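Side-chain contacts in hypothetical protein (Streptococcus pneumoniae, PDB 2HIY), which is of unknown function, a conserved bacterial protein of the DUF1697 family whose chain contains two four-stranded antiparallel sheets: residues 122-127 against 154-159; 94-97 against 102-105. One frame throughout, in Å; residues are numbered along the deposited sequence. Where two conformers were deposited one is given.

Contact 1: residues 122-127 against 154-159; sequences ESLELK and HKYLLK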
loop_
_atom_site.group_PDB
_atom_site.type_symbol
_atom_site.label_atom_id
_atom_site.label_comp_id
_atom_site.label_asym_id
_atom_site.label_seq_id
_atom_site.Cartn_x
_atom_site.Cartn_y
_atom_site.Cartn_z
ATOM N N GLU D 122 18.676 -3.767 26.794
ATOM C CA GLU D 122 19.541 -2.841 27.528
ATOM C C GLU D 122 20.686 -2.362 26.673
ATOM O O GLU D 122 21.263 -1.299 26.997
ATOM C CB GLU D 122 20.116 -3.539 28.771
ATOM C CG GLU D 122 19.139 -3.590 29.932
ATOM C CD GLU D 122 19.679 -4.401 31.123
ATOM O OE1 GLU D 122 20.619 -5.232 30.954
ATOM O OE2 GLU D 122 19.112 -4.248 32.218
ATOM N N SER D 123 21.070 -3.112 25.644
ATOM C CA SER D 123 22.165 -2.714 24.735
ATOM C C SER D 123 21.767 -1.594 23.774
ATOM O O SER D 123 22.624 -0.991 23.129
ATOM C CB SER D 123 22.690 -3.906 23.909
ATOM O OG SER D 123 21.822 -4.238 22.818
ATOM N N LEU D 124 20.469 -1.328 23.648
ATOM C CA LEU D 124 20.007 -0.333 22.698
ATOM C C LEU D 124 20.136 1.078 23.286
ATOM O O LEU D 124 19.837 1.295 24.464
ATOM C CB LEU D 124 18.551 -0.603 22.341
ATOM C CG LEU D 124 18.198 -1.997 21.830
ATOM C CD1 LEU D 124 16.688 -2.067 21.578
ATOM C CD2 LEU D 124 18.960 -2.315 20.538
ATOM N N GLU D 125 20.564 2.025 22.454
ATOM C CA GLU D 125 20.612 3.405 22.927
ATOM C C GLU D 125 19.242 4.070 22.782
ATOM O O GLU D 125 18.824 4.403 21.682
ATOM C CB GLU D 125 21.715 4.249 22.236
ATOM C CG GLU D 125 21.826 5.661 22.879
ATOM C CD GLU D 125 22.913 6.551 22.283
ATOM O OE1 GLU D 125 23.245 6.397 21.088
ATOM O OE2 GLU D 125 23.443 7.417 23.005
ATOM N N LEU D 126 18.569 4.246 23.910
ATOM C CA LEU D 126 17.250 4.882 23.918
ATOM C C LEU D 126 17.356 6.369 23.665
ATOM O O LEU D 126 18.345 7.011 24.047
ATOM C CB LEU D 126 16.573 4.628 25.240
ATOM C CG LEU D 126 16.449 3.165 25.647
ATOM C CD1 LEU D 126 15.644 3.087 26.927
ATOM C CD2 LEU D 126 15.788 2.303 24.529
ATOM N N LYS D 127 16.328 6.903 23.029
ATOM C CA LYS D 127 16.215 8.333 22.769
ATOM C C LYS D 127 14.916 8.843 23.422
ATOM O O LYS D 127 14.846 8.814 24.656
ATOM C CB LYS D 127 16.319 8.638 21.283
ATOM C CG LYS D 127 17.711 8.261 20.699
ATOM C CD LYS D 127 18.745 9.282 21.136
ATOM C CE LYS D 127 20.095 9.054 20.483
ATOM N NZ LYS D 127 20.986 10.202 20.860
ATOM N N HIS D 154 11.493 2.208 17.349
ATOM C CA HIS D 154 11.293 2.235 15.911
ATOM C C HIS D 154 12.483 1.711 15.131
ATOM O O HIS D 154 12.306 0.913 14.179
ATOM C CB HIS D 154 10.992 3.658 15.466
ATOM C CG HIS D 154 10.905 3.789 13.989
ATOM N ND1 HIS D 154 9.883 3.194 13.270
ATOM C CD2 HIS D 154 11.719 4.391 13.096
ATOM C CE1 HIS D 154 10.081 3.445 11.983
ATOM N NE2 HIS D 154 11.173 4.178 11.850
ATOM N N LYS D 155 13.684 2.204 15.472
ATOM C CA LYS D 155 14.856 1.925 14.636
ATOM C C LYS D 155 15.368 0.529 14.753
ATOM O O LYS D 155 15.971 0.043 13.774
ATOM C CB LYS D 155 15.991 2.868 14.979
ATOM C CG LYS D 155 15.665 4.299 14.557
ATOM C CD LYS D 155 16.743 5.262 15.016
ATOM C CE LYS D 155 18.073 4.949 14.369
ATOM N NZ LYS D 155 19.082 5.973 14.779
ATOM N N TYR D 156 15.201 -0.116 15.915
ATOM C CA TYR D 156 15.939 -1.339 16.172
ATOM C C TYR D 156 15.149 -2.581 16.431
ATOM O O TYR D 156 15.732 -3.650 16.364
ATOM C CB TYR D 156 16.948 -1.179 17.331
ATOM C CG TYR D 156 17.856 0.015 17.220
ATOM C CD1 TYR D 156 18.545 0.299 16.040
ATOM C CD2 TYR D 156 18.010 0.880 18.297
ATOM C CE1 TYR D 156 19.388 1.425 15.944
ATOM C CE2 TYR D 156 18.845 1.994 18.210
ATOM C CZ TYR D 156 19.513 2.258 17.031
ATOM O OH TYR D 156 20.332 3.366 16.938
ATOM N N LEU D 157 13.849 -2.505 16.703
ATOM C CA LEU D 157 13.163 -3.740 17.090
ATOM C C LEU D 157 13.052 -4.803 16.001
ATOM O O LEU D 157 12.949 -5.998 16.297
ATOM C CB LEU D 157 11.805 -3.473 17.726
ATOM C CG LEU D 157 11.855 -3.085 19.205
ATOM C CD1 LEU D 157 10.441 -2.920 19.708
ATOM C CD2 LEU D 157 12.663 -4.085 20.072
ATOM N N LEU D 158 13.054 -4.395 14.735
ATOM C CA LEU D 158 13.089 -5.407 13.660
ATOM C C LEU D 158 14.439 -6.088 13.527
ATOM O O LEU D 158 14.569 -7.108 12.848
ATOM C CB LEU D 158 12.706 -4.816 12.313
ATOM C CG LEU D 158 11.227 -4.513 12.123
ATOM C CD1 LEU D 158 11.084 -3.752 10.804
ATOM C CD2 LEU D 158 10.345 -5.754 12.115
ATOM N N LYS D 159 15.464 -5.513 14.150
ATOM C CA LYS D 159 16.804 -6.083 14.119
ATOM C C LYS D 159 17.064 -7.151 15.188
ATOM O O LYS D 159 18.103 -7.812 15.133
ATOM C CB LYS D 159 17.851 -4.974 14.244
ATOM C CG LYS D 159 17.777 -3.930 13.130
ATOM C CD LYS D 159 18.788 -2.824 13.390
ATOM C CE LYS D 159 18.636 -1.623 12.444
ATOM N NZ LYS D 159 19.016 -1.947 11.049
HETATM O O HOH W 1 19.779 5.299 19.156
#

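Contact 2: residues 94-97 against 102-105; sequences AWWS and RKDF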
loop_
_atom_site.group_PDB
_atom_site.type_symbol
_atom_site.label_atom_id
_atom_site.label_comp_id
_atom_site.label_asym_id
_atom_site.label_seq_id
_atom_site.Cartn_x
_atom_site.Cartn_y
_atom_site.Cartn_z
ATOM N N ALA D 94 4.649 4.879 36.617
ATOM C CA ALA D 94 3.791 6.065 36.756
ATOM C C ALA D 94 3.525 6.686 35.396
ATOM O O ALA D 94 2.426 7.221 35.135
ATOM C CB ALA D 94 4.415 7.059 37.707
ATOM N N TRP D 95 4.474 6.570 34.477
ATOM C CA TRP D 95 4.304 7.191 33.164
ATOM C C TRP D 95 3.348 6.403 32.283
ATOM O O TRP D 95 2.865 6.915 31.270
ATOM C CB TRP D 95 5.663 7.379 32.485
ATOM C CG TRP D 95 6.539 6.142 32.456
ATOM C CD1 TRP D 95 7.568 5.856 33.313
ATOM C CD2 TRP D 95 6.500 5.081 31.498
ATOM N NE1 TRP D 95 8.168 4.665 32.955
ATOM C CE2 TRP D 95 7.523 4.178 31.851
ATOM C CE3 TRP D 95 5.697 4.792 30.383
ATOM C CZ2 TRP D 95 7.787 3.017 31.109
ATOM C CZ3 TRP D 95 5.970 3.630 29.660
ATOM C CH2 TRP D 95 6.990 2.762 30.039
ATOM N N TRP D 96 3.044 5.163 32.656
ATOM C CA TRP D 96 2.187 4.336 31.823
ATOM C C TRP D 96 0.782 4.891 31.717
ATOM O O TRP D 96 0.078 4.614 30.739
ATOM C CB TRP D 96 2.171 2.913 32.381
ATOM C CG TRP D 96 1.386 1.872 31.617
ATOM C CD1 TRP D 96 0.259 1.257 32.027
ATOM C CD2 TRP D 96 1.755 1.285 30.362
ATOM N NE1 TRP D 96 -0.137 0.316 31.098
ATOM C CE2 TRP D 96 0.748 0.333 30.053
ATOM C CE3 TRP D 96 2.809 1.486 29.461
ATOM C CZ2 TRP D 96 0.806 -0.464 28.909
ATOM C CZ3 TRP D 96 2.843 0.721 28.310
ATOM C CH2 TRP D 96 1.838 -0.243 28.037
ATOM N N SER D 97 0.340 5.666 32.695
ATOM C CA SER D 97 -0.998 6.238 32.601
ATOM C C SER D 97 -1.039 7.609 31.918
ATOM O O SER D 97 -2.124 8.121 31.645
ATOM C CB SER D 97 -1.657 6.312 33.983
ATOM O OG SER D 97 -0.903 7.132 34.842
ATOM N N ARG D 102 2.799 7.229 22.138
ATOM C CA ARG D 102 2.591 5.790 21.889
ATOM C C ARG D 102 3.013 4.999 23.120
ATOM O O ARG D 102 4.084 5.266 23.695
ATOM C CB ARG D 102 3.391 5.326 20.674
ATOM C CG ARG D 102 2.958 6.077 19.425
ATOM C CD ARG D 102 3.350 5.370 18.219
ATOM N NE ARG D 102 3.263 6.238 17.052
ATOM C CZ ARG D 102 3.538 5.803 15.831
ATOM N NH1 ARG D 102 3.854 4.521 15.654
ATOM N NH2 ARG D 102 3.468 6.623 14.803
ATOM N N LYS D 103 2.227 4.013 23.502
ATOM C CA LYS D 103 2.553 3.121 24.610
ATOM C C LYS D 103 2.278 1.703 24.187
ATOM O O LYS D 103 1.167 1.420 23.758
ATOM C CB LYS D 103 1.757 3.468 25.845
ATOM C CG LYS D 103 2.100 4.853 26.429
ATOM C CD LYS D 103 1.293 5.189 27.672
ATOM C CE LYS D 103 -0.182 5.425 27.323
ATOM N NZ LYS D 103 -0.966 5.984 28.470
ATOM N N ASP D 104 3.265 0.847 24.290
ATOM C CA ASP D 104 3.138 -0.554 23.919
ATOM C C ASP D 104 3.595 -1.460 25.034
ATOM O O ASP D 104 4.488 -1.093 25.808
ATOM C CB ASP D 104 3.949 -0.808 22.663
ATOM C CG ASP D 104 3.444 0.044 21.507
ATOM O OD1 ASP D 104 2.298 -0.185 21.057
ATOM O OD2 ASP D 104 4.145 0.994 21.081
ATOM N N PHE D 105 2.992 -2.653 25.099
ATOM C CA PHE D 105 3.476 -3.669 26.015
ATOM C C PHE D 105 3.978 -4.819 25.150
ATOM O O PHE D 105 3.240 -5.302 24.291
ATOM C CB PHE D 105 2.379 -4.159 26.949
ATOM C CG PHE D 105 2.912 -4.931 28.129
ATOM C CD1 PHE D 105 3.482 -4.259 29.189
ATOM C CD2 PHE D 105 2.887 -6.317 28.158
ATOM C CE1 PHE D 105 3.970 -4.943 30.281
ATOM C CE2 PHE D 105 3.353 -7.004 29.236
ATOM C CZ PHE D 105 3.915 -6.315 30.309
#

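Contact 1: residues 122-127 against 154-159
Leu124 and Tyr156 make a small surface contact, part apolar and part water-bridged, between the loop that follows helix 114-122 and the end of helix 152-156. It buries 154 Å² in all, and the nearest CA atoms, those of Leu124 and Tyr156, stay 7.8 Å apart, so side chains do the bridging. Methyl CD2 of Leu124 reaches the root of the tyrosine, 4.0 Å from both CB and CD2 of Tyr156. It meets the ring obliquely, and the two side chains run past one another in opposite senses. The CG of Tyr156 is anti to its own carbonyl carbon (chi1 -51°), which carries the ring toward the loop; CB of Lys155 lies over one ring face near the rim. Both segments pack on the antiparallel sheet ordered 129-133, 137-142, 102-108, 166-170, where Trp140 of strand 137-142 receives Leu124, Leu126 and Leu157. At the outer end of the ring, the carbonyl O of Glu125 lies near the ring plane, 4.2 Å from CE2 of Tyr156. A water donates to O of Glu125 (2.8 Å) and is hydrogen-bonded to OH of Tyr156 at 3.0 Å, linking loop and phenol. Lys159 forms salt bridges with Glu26 and Glu30 of the second subunit.

Contact 2: residues 94-97 against 102-105
Lys103 reaches across to the 3-10 turn 94-97, its chain lying aslant the indole of Trp96. The side chain of Lys103 sets out toward the turn, and its CB lies 3.8 Å from CZ3 of Trp96, obliquely to the ring. Farther out the chain bends at chi3 (-69°), passing CD at 3.3 Å from O of Trp96 and bringing NZ to the same carbonyl. The resulting hydrogen bond, NZ of Lys103 to O of Trp96, is 2.8 Å long. The ammonium sits above the carbonyl plane, 40° out of it, so it does not lie on a lone pair. NZ also donates to O of Arg98, so two backbone carbonyls, one in the turn and one in the loop after it, hold the ammonium. Its cation-pi approach to the five-membered ring of Trp96 is long and at most weakly attractive.

Asp104 meets the indole through its backbone: its O lies 3.5 Å from CZ3 of Trp96, at the ring edge near the plane. CB of Asp104 leaves the strand away from the turn, and OD2 forms a salt bridge with Lys142.

At Phe105, CB comes 4.1 Å from CH2 of Trp96, while its backbone N lies near the indole plane at the edge. With CG of Trp96 anti to the backbone N, the indole swings out to the strand, and chi2 (-112°) turns its six-membered ring, CZ3 and CH2 leading, to Asp104 and Phe105.

Strand 102-108 is a central strand of its antiparallel sheet, between 137-142 and 166-170. Phe139 and Phe174 each meet the rings of Trp96 and Phe105, edge-to-face except between Phe105 and Phe174, while Ala171, at the start of helix 171-182, touches Trp96 and Lys103.

From the N terminus, the chain first passes through the sheet containing strand 5-10 and then helix 82-89. Contact 2 follows, closing a short loop of four residues as the 3-10 turn 94-97 folds back on strand 102-108. The chain runs on through helix 114-122 before contact 1 opens; its 26-residue loop carries strands 129-133 and 137-142 and closes at helix 152-156. The two closures are in series, neither nested nor crossed. Their centres lie 17 Å apart and their nearest atoms about 7 Å. Strand 137-142 relates them: Trp140 packs its side chain against contact 1 and bonds by its backbone to Asp104 of contact 2, while Phe139 meets contact 2.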